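Local coordinates for hypothetical protein (Legionella pneumophila subsp. pneumophila, PDB 4G2A), which is of unknown function but is a two-domain protein with a YARHG domain and may bind a nutrient, at residues L198-P202 with A227-C232; L269-Y274 with L314-I318; Y274-Q280 with Y296-Y302. All blocks are in the same frame, centred on the assembly; numbering follows the deposited sequence.

Contact 1: residues L198-P202 with A227-C232; sequences LNPTP and ADLSLC
Thr201 meets strand 229-235 with three hydrogen bonds, two from its backbone and one from its hydroxyl, and so shows how a loop residue can act as one rung of a sheet. Its N donates to Ser230 O at 3.1 Å in the carbonyl plane, and its own O accepts from Ser230 N at 3.0 Å, this donor standing above the carbonyl plane. Together they make a single antiparallel bridge, a hydrogen-bonded pair. Chi1 of Thr201, 75°, sets OG1 between the backbone N and the carbonyl carbon and turns it to the strand, where it gives its proton to Asp228 O at 2.7 Å, tilted 29° from that carbonyl's plane; Thr201 OG1 also touches Ser230 CB. Asp228 OD1 accepts from the backbone N atoms of Leu161 and Lys162.

Apolar contacts flank the bridge. The Pro200 ring lays CB against Leu231 CD1 at 3.8 Å, the two side chains running obliquely to each other, and Leu187 touches both. At the far end Leu198 CD2 reaches Cys232 SG at 3.6 Å. A chi1 of -171° carries that sulfur beside the carbonyl carbon of Cys232, where it meets the leucine and joins Cys188 SG in a disulfide. At the opposite end, the peptide before Pro202 is cis, and its ring atom CD lies 4.0 Å from Leu229 CA.

Where direct pairing stops, water takes over: one molecule links Leu198 O to Cys232 N, a second lies between Leu198 O and Cys232 O, and a third joins Asn199 O to Ser230 OG. The chemistry implies a loop fastened at one bridge and one hydroxyl bond, with solvent carrying the polar links onward toward the disulfide.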
# COMPACT_ATOMS: atom_id res chain seq x y z
N LEU A 198 -6.00 -8.71 -8.75
CA LEU A 198 -5.87 -7.26 -8.74
C LEU A 198 -7.11 -6.60 -8.15
O LEU A 198 -7.06 -5.42 -7.81
CB LEU A 198 -5.60 -6.73 -10.15
CG LEU A 198 -4.28 -7.13 -10.79
CD1 LEU A 198 -4.20 -6.62 -12.21
CD2 LEU A 198 -3.11 -6.59 -10.00
N ASN A 199 -8.23 -7.34 -8.01
CA ASN A 199 -9.45 -6.80 -7.42
C ASN A 199 -9.25 -6.52 -5.96
O ASN A 199 -8.64 -7.34 -5.27
CB ASN A 199 -10.63 -7.73 -7.60
CG ASN A 199 -11.12 -7.79 -9.00
OD1 ASN A 199 -10.92 -6.87 -9.81
ND2 ASN A 199 -11.84 -8.86 -9.31
N PRO A 200 -9.71 -5.36 -5.45
CA PRO A 200 -9.48 -5.05 -4.03
C PRO A 200 -10.24 -5.97 -3.10
O PRO A 200 -11.37 -6.35 -3.37
CB PRO A 200 -9.95 -3.60 -3.89
CG PRO A 200 -10.04 -3.08 -5.31
CD PRO A 200 -10.40 -4.25 -6.14
N THR A 201 -9.60 -6.37 -2.01
CA THR A 201 -10.23 -7.20 -0.98
C THR A 201 -10.10 -6.47 0.37
O THR A 201 -9.14 -5.72 0.53
CB THR A 201 -9.67 -8.64 -0.94
OG1 THR A 201 -8.38 -8.66 -0.36
CG2 THR A 201 -9.68 -9.33 -2.30
N PRO A 202 -11.02 -6.63 1.35
CA PRO A 202 -12.25 -7.44 1.34
C PRO A 202 -13.32 -6.80 0.46
O PRO A 202 -13.05 -5.79 -0.18
CB PRO A 202 -12.65 -7.47 2.81
CG PRO A 202 -12.10 -6.19 3.38
CD PRO A 202 -10.84 -5.93 2.65
N ALA A 227 -10.98 -12.42 4.21
CA ALA A 227 -9.93 -11.89 3.33
C ALA A 227 -9.17 -10.75 3.98
O ALA A 227 -9.71 -10.03 4.82
CB ALA A 227 -10.53 -11.43 2.00
N ASP A 228 -7.92 -10.58 3.58
CA ASP A 228 -7.09 -9.49 4.07
C ASP A 228 -7.35 -8.22 3.28
O ASP A 228 -8.06 -8.22 2.25
CB ASP A 228 -5.61 -9.87 3.94
CG ASP A 228 -5.15 -10.99 4.86
OD1 ASP A 228 -5.63 -11.04 6.02
OD2 ASP A 228 -4.28 -11.77 4.44
N LEU A 229 -6.77 -7.12 3.73
CA LEU A 229 -6.81 -5.93 2.91
C LEU A 229 -5.72 -6.10 1.85
O LEU A 229 -4.55 -6.36 2.17
CB LEU A 229 -6.63 -4.62 3.71
CG LEU A 229 -6.28 -3.39 2.87
CD1 LEU A 229 -7.43 -2.99 2.00
CD2 LEU A 229 -5.91 -2.25 3.73
N SER A 230 -6.14 -6.07 0.60
CA SER A 230 -5.27 -6.19 -0.55
C SER A 230 -5.68 -5.13 -1.53
O SER A 230 -6.77 -5.20 -2.10
CB SER A 230 -5.35 -7.59 -1.15
OG SER A 230 -4.46 -7.70 -2.25
N LEU A 231 -4.86 -4.09 -1.66
CA LEU A 231 -5.16 -3.00 -2.56
C LEU A 231 -3.95 -2.69 -3.43
O LEU A 231 -2.88 -2.32 -2.95
CB LEU A 231 -5.64 -1.76 -1.77
CG LEU A 231 -6.15 -0.56 -2.55
CD1 LEU A 231 -7.41 -0.88 -3.33
CD2 LEU A 231 -6.41 0.60 -1.61
N CYS A 232 -4.14 -2.92 -4.71
CA CYS A 232 -3.17 -2.70 -5.77
C CYS A 232 -3.48 -1.37 -6.49
O CYS A 232 -4.59 -1.19 -7.03
CB CYS A 232 -3.19 -3.89 -6.72
SG CYS A 232 -1.84 -3.88 -7.92
O HOH W 1 -6.34 -4.46 -5.38
O HOH W 2 -6.34 -2.88 -8.15
O HOH W 3 -5.98 -7.76 -4.55

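Contact 2: residues L269-Y274 with L314-I318; sequences LRNTIY and LLSMI
Ile273 sends its CD1 methyl among three residues of the facing helix, meeting Leu314 CD2 and Leu315 CD2, each at 3.8 Å, and Ile318 CD1 at 3.9 Å. With chi1 at -64°, CG1 lies beside the backbone N and carries CD1 to this meeting point, while CG2 approaches Leu315 CD1. Ile273 and Leu315 lie alongside each other, pointing opposite ways, whereas Leu314 runs obliquely to the isoleucine. Leu269 adds a looser contact one turn earlier, its two methyls facing Leu314 and Ile318.

On the more exposed flank, Arg270 bends at chi3 (-57°) and brings its guanidinium obliquely against Ile318 and Leu315: NH2 lies 3.4 Å from Ile318 CG2, and NH1 donates to a water that in turn gives a hydrogen bond to Leu315 O. That water lies in the guanidinium plane, at its edge. Leu315 CD2 also touches Arg270 NH1, and Leu315 CD1 lies 3.7 Å from Tyr274 OH.

A second shell backs the apolar centre. Val244 and Trp248 of helix 236-250 touch Leu269, Trp248 also packs on Leu314, and Ile245 covers Ile273; Leu258 of helix 254-259 reaches both Leu269 and Ile318. The two short segments run nearly antiparallel, at 161° with axes 10.7 Å apart, a spacing filled by branched aliphatic side chains. This is antiparallel helix packing in the small all-helical YARHG domain, joining helices 263-275 and 309-321.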
# COMPACT_ATOMS: atom_id res chain seq x y z
N LEU A 269 2.44 10.05 -27.70
CA LEU A 269 3.47 9.21 -27.06
C LEU A 269 4.69 10.03 -26.67
O LEU A 269 5.19 9.86 -25.55
CB LEU A 269 3.90 8.03 -27.96
CG LEU A 269 5.11 7.21 -27.47
CD1 LEU A 269 4.82 6.49 -26.14
CD2 LEU A 269 5.56 6.23 -28.50
N ARG A 270 5.18 10.87 -27.59
CA ARG A 270 6.35 11.73 -27.39
C ARG A 270 6.13 12.70 -26.24
O ARG A 270 7.03 12.90 -25.43
CB ARG A 270 6.66 12.52 -28.68
CG ARG A 270 7.72 13.63 -28.51
CD ARG A 270 7.77 14.62 -29.66
NE ARG A 270 8.01 13.98 -30.96
CZ ARG A 270 9.19 13.52 -31.38
NH1 ARG A 270 10.27 13.59 -30.59
NH2 ARG A 270 9.30 12.96 -32.57
N ASN A 271 4.97 13.36 -26.23
CA ASN A 271 4.66 14.39 -25.27
C ASN A 271 4.33 13.82 -23.88
O ASN A 271 4.60 14.50 -22.88
CB ASN A 271 3.58 15.29 -25.82
CG ASN A 271 4.19 16.24 -26.84
OD1 ASN A 271 4.84 17.22 -26.48
ND2 ASN A 271 4.08 15.93 -28.12
N THR A 272 3.90 12.52 -23.80
CA THR A 272 3.62 11.79 -22.56
C THR A 272 4.95 11.61 -21.76
O THR A 272 4.93 11.58 -20.52
CB THR A 272 2.95 10.45 -22.92
OG1 THR A 272 1.64 10.73 -23.39
CG2 THR A 272 2.86 9.45 -21.75
N ILE A 273 6.09 11.52 -22.49
CA ILE A 273 7.43 11.36 -21.93
C ILE A 273 7.75 12.56 -21.02
O ILE A 273 8.34 12.37 -19.95
CB ILE A 273 8.51 11.16 -23.06
CG1 ILE A 273 8.26 9.84 -23.83
CG2 ILE A 273 9.93 11.16 -22.49
CD1 ILE A 273 9.00 9.70 -25.16
N TYR A 274 7.28 13.77 -21.41
CA TYR A 274 7.45 15.03 -20.70
C TYR A 274 6.32 15.31 -19.71
O TYR A 274 6.57 15.91 -18.67
CB TYR A 274 7.49 16.19 -21.72
CG TYR A 274 8.57 16.06 -22.77
CD1 TYR A 274 9.85 16.55 -22.53
CD2 TYR A 274 8.30 15.54 -24.03
CE1 TYR A 274 10.84 16.50 -23.50
CE2 TYR A 274 9.29 15.44 -25.00
CZ TYR A 274 10.56 15.92 -24.73
OH TYR A 274 11.56 15.86 -25.68
N LEU A 314 13.89 6.30 -25.33
CA LEU A 314 12.64 6.27 -26.09
C LEU A 314 12.60 7.41 -27.12
O LEU A 314 12.23 7.16 -28.28
CB LEU A 314 11.39 6.29 -25.20
CG LEU A 314 10.03 6.11 -25.93
CD1 LEU A 314 10.04 4.94 -26.93
CD2 LEU A 314 8.91 5.91 -24.92
N LEU A 315 13.05 8.62 -26.74
CA LEU A 315 13.12 9.76 -27.67
C LEU A 315 14.09 9.49 -28.80
O LEU A 315 13.83 9.89 -29.93
CB LEU A 315 13.49 11.06 -26.94
CG LEU A 315 12.36 11.62 -26.06
CD1 LEU A 315 12.91 12.54 -24.98
CD2 LEU A 315 11.25 12.26 -26.92
N SER A 316 15.19 8.76 -28.49
CA SER A 316 16.20 8.38 -29.47
C SER A 316 15.61 7.34 -30.46
O SER A 316 15.88 7.42 -31.66
CB SER A 316 17.46 7.87 -28.78
OG SER A 316 18.44 7.47 -29.73
N MSE A 317 14.79 6.40 -29.95
CA MSE A 317 14.10 5.38 -30.76
C MSE A 317 13.08 6.01 -31.71
O MSE A 317 13.03 5.64 -32.89
CB MSE A 317 13.42 4.35 -29.86
CG MSE A 317 14.33 3.24 -29.38
SE MSE A 317 13.33 2.07 -28.15
CE MSE A 317 14.47 0.43 -28.22
N ILE A 318 12.31 7.00 -31.22
CA ILE A 318 11.33 7.73 -32.02
C ILE A 318 12.06 8.45 -33.17
O ILE A 318 11.62 8.36 -34.32
CB ILE A 318 10.46 8.68 -31.14
CG1 ILE A 318 9.59 7.88 -30.16
CG2 ILE A 318 9.59 9.64 -31.99
CD1 ILE A 318 9.12 8.68 -28.92
O HOH W 4 12.98 12.31 -30.89

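Contact 3: residues Y274-Q280 with Y296-Y302; sequences YAQYGRQ and YVPNPDY. With SO4 (sulfate ion), chain C.
Tyr302 and Asn299 both hold CG trans to the backbone N: chi1 of 174° carries the tyrosine ring to Arg279, and chi1 of 164° in Asn299 aims its amide at Tyr277. The backbone sets Arg279 CB 3.6 Å above the centroid of the Tyr302 ring, a CH-pi contact almost on the ring normal, and chi1 of -175° then brings Arg279 CG within 3.5 Å of Tyr302 CE2. Tyr277 CB comes to the edge of the same ring. Tyr302 OH lies 3.2 Å from Tyr274 CD1, in the plane of that ring, and is hydrogen-bonded to Asp304 OD1.

Polar bonds lock the two loops at Gly278. Asn299 ND2 donates to Tyr277 O at 3.1 Å, nearly along the C=O axis and in its own amide plane, while Asn299 N uses a lone pair of Gly278 O at 2.8 Å. Gly278 has a positive phi, and lacking a side chain it can bring CA to 3.3 Å from Val297 O. Tyr296 OH gives its proton to Arg279 O at 2.6 Å. Tyr296 CD1 lies 3.8 Å from Ala275 CB.

Arg279 NH1 makes weak bonds to two oxygens of a sulfate, probably from the crystallisation liquor, which Gln282 N and Ser283 OG also bind. Asn299 OD1 accepts from Asp301 N, an Asx turn within the type I beta turn 299-302; another type I turn, 275-278, lies at the C-terminal part of helix 263-275. Two turns clasped together here form a loop-to-loop junction of the YARHG domain.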
# COMPACT_ATOMS: atom_id res chain seq x y z
N TYR A 274 7.28 13.77 -21.41
CA TYR A 274 7.45 15.03 -20.70
C TYR A 274 6.32 15.31 -19.71
O TYR A 274 6.57 15.91 -18.67
CB TYR A 274 7.49 16.19 -21.72
CG TYR A 274 8.57 16.06 -22.77
CD1 TYR A 274 9.85 16.55 -22.53
CD2 TYR A 274 8.30 15.54 -24.03
CE1 TYR A 274 10.84 16.50 -23.50
CE2 TYR A 274 9.29 15.44 -25.00
CZ TYR A 274 10.56 15.92 -24.73
OH TYR A 274 11.56 15.86 -25.68
N ALA A 275 5.06 14.91 -20.06
CA ALA A 275 3.83 15.08 -19.26
C ALA A 275 3.91 14.30 -17.96
O ALA A 275 3.25 14.65 -16.98
CB ALA A 275 2.63 14.62 -20.06
N GLN A 276 4.75 13.25 -17.97
CA GLN A 276 5.16 12.36 -16.88
C GLN A 276 5.66 13.20 -15.68
O GLN A 276 5.40 12.84 -14.54
CB GLN A 276 6.33 11.47 -17.43
CG GLN A 276 6.80 10.33 -16.53
CD GLN A 276 8.14 9.73 -16.91
OE1 GLN A 276 8.80 9.08 -16.08
NE2 GLN A 276 8.60 9.93 -18.14
N TYR A 277 6.37 14.32 -15.96
CA TYR A 277 6.95 15.19 -14.94
C TYR A 277 6.17 16.50 -14.75
O TYR A 277 6.58 17.39 -14.01
CB TYR A 277 8.42 15.48 -15.31
CG TYR A 277 9.24 14.21 -15.50
CD1 TYR A 277 9.54 13.39 -14.42
CD2 TYR A 277 9.67 13.82 -16.77
CE1 TYR A 277 10.27 12.21 -14.59
CE2 TYR A 277 10.39 12.64 -16.95
CZ TYR A 277 10.70 11.85 -15.85
OH TYR A 277 11.42 10.69 -15.99
N GLY A 278 5.04 16.61 -15.43
CA GLY A 278 4.15 17.76 -15.30
C GLY A 278 4.47 18.97 -16.15
O GLY A 278 4.18 20.10 -15.73
N ARG A 279 5.02 18.75 -17.36
CA ARG A 279 5.31 19.85 -18.29
C ARG A 279 3.99 20.52 -18.65
O ARG A 279 2.99 19.83 -18.81
CB ARG A 279 6.01 19.33 -19.54
CG ARG A 279 6.44 20.44 -20.50
CD ARG A 279 6.76 19.88 -21.86
NE ARG A 279 7.26 20.92 -22.76
CZ ARG A 279 6.48 21.68 -23.53
NH1 ARG A 279 5.17 21.53 -23.50
NH2 ARG A 279 7.02 22.59 -24.31
N GLN A 280 3.99 21.85 -18.74
CA GLN A 280 2.78 22.59 -19.10
C GLN A 280 2.72 22.73 -20.61
O GLN A 280 3.74 23.03 -21.24
CB GLN A 280 2.74 23.94 -18.37
CG GLN A 280 2.30 23.78 -16.91
CD GLN A 280 3.14 24.58 -15.95
OE1 GLN A 280 4.31 24.26 -15.68
NE2 GLN A 280 2.55 25.64 -15.41
N TYR A 296 -1.71 12.91 -15.06
CA TYR A 296 -1.14 14.21 -15.37
C TYR A 296 -1.58 15.25 -14.37
O TYR A 296 -2.77 15.52 -14.18
CB TYR A 296 -1.47 14.65 -16.79
CG TYR A 296 -0.94 16.03 -17.12
CD1 TYR A 296 0.40 16.23 -17.45
CD2 TYR A 296 -1.78 17.14 -17.10
CE1 TYR A 296 0.89 17.50 -17.77
CE2 TYR A 296 -1.30 18.41 -17.42
CZ TYR A 296 0.03 18.58 -17.76
OH TYR A 296 0.49 19.84 -18.06
N VAL A 297 -0.56 15.88 -13.78
CA VAL A 297 -0.65 16.96 -12.80
C VAL A 297 0.35 18.02 -13.27
O VAL A 297 1.54 17.71 -13.36
CB VAL A 297 -0.37 16.43 -11.36
CG1 VAL A 297 -0.11 17.56 -10.36
CG2 VAL A 297 -1.51 15.55 -10.87
N PRO A 298 -0.09 19.25 -13.66
CA PRO A 298 0.89 20.26 -14.09
C PRO A 298 1.82 20.64 -12.93
O PRO A 298 1.37 20.84 -11.81
CB PRO A 298 0.02 21.44 -14.55
CG PRO A 298 -1.36 20.88 -14.69
CD PRO A 298 -1.45 19.80 -13.67
N ASN A 299 3.14 20.67 -13.21
CA ASN A 299 4.16 21.01 -12.23
C ASN A 299 4.84 22.32 -12.66
O ASN A 299 5.48 22.37 -13.71
CB ASN A 299 5.14 19.84 -12.07
CG ASN A 299 6.44 20.14 -11.38
OD1 ASN A 299 6.54 20.96 -10.46
ND2 ASN A 299 7.47 19.42 -11.80
N PRO A 300 4.68 23.42 -11.85
CA PRO A 300 5.29 24.71 -12.23
C PRO A 300 6.82 24.71 -12.12
O PRO A 300 7.47 25.57 -12.71
CB PRO A 300 4.67 25.70 -11.24
CG PRO A 300 3.57 24.95 -10.56
CD PRO A 300 3.95 23.53 -10.57
N ASP A 301 7.38 23.73 -11.38
CA ASP A 301 8.81 23.53 -11.18
C ASP A 301 9.38 22.55 -12.24
O ASP A 301 10.54 22.10 -12.10
CB ASP A 301 9.10 23.03 -9.75
CG ASP A 301 8.59 23.95 -8.66
OD1 ASP A 301 8.93 25.15 -8.68
OD2 ASP A 301 7.85 23.46 -7.76
N TYR A 302 8.59 22.25 -13.31
CA TYR A 302 9.04 21.37 -14.38
C TYR A 302 10.33 21.88 -15.03
O TYR A 302 10.51 23.09 -15.18
CB TYR A 302 7.98 21.13 -15.48
CG TYR A 302 8.53 20.33 -16.65
CD1 TYR A 302 8.75 18.96 -16.54
CD2 TYR A 302 8.95 20.96 -17.82
CE1 TYR A 302 9.33 18.23 -17.58
CE2 TYR A 302 9.55 20.25 -18.86
CZ TYR A 302 9.72 18.87 -18.73
OH TYR A 302 10.28 18.14 -19.75
S SO4 C . 3.34 22.84 -26.27
O1 SO4 C . 3.63 23.78 -25.19
O2 SO4 C . 3.17 23.57 -27.52
O3 SO4 C . 4.45 21.92 -26.37
O4 SO4 C . 2.14 22.06 -26.03
O HOH W 5 2.18 14.74 -14.36

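Contacts 2 and 3 share Tyr274 near the end of helix 263-275, and contact 3 is nested inside the chain loop that contact 2 closes; their centres are about 15 Å apart. One packs this helix on the C-terminal helix, and the other ties segment 274-280 to the loop between helices 284-291 and 309-321. Contact 1 closes earlier in the chain, in the strand-rich part, with its centre about 34 Å from that of contact 2 and 31 Å from that of contact 3. Its strand 229-235 leads directly into helix 236-250, whose residues back contact 2. A sulfate, probably from the crystallisation liquor, is bound at contact 3, and a second lies about 4 Å from the Tyr277 side chain.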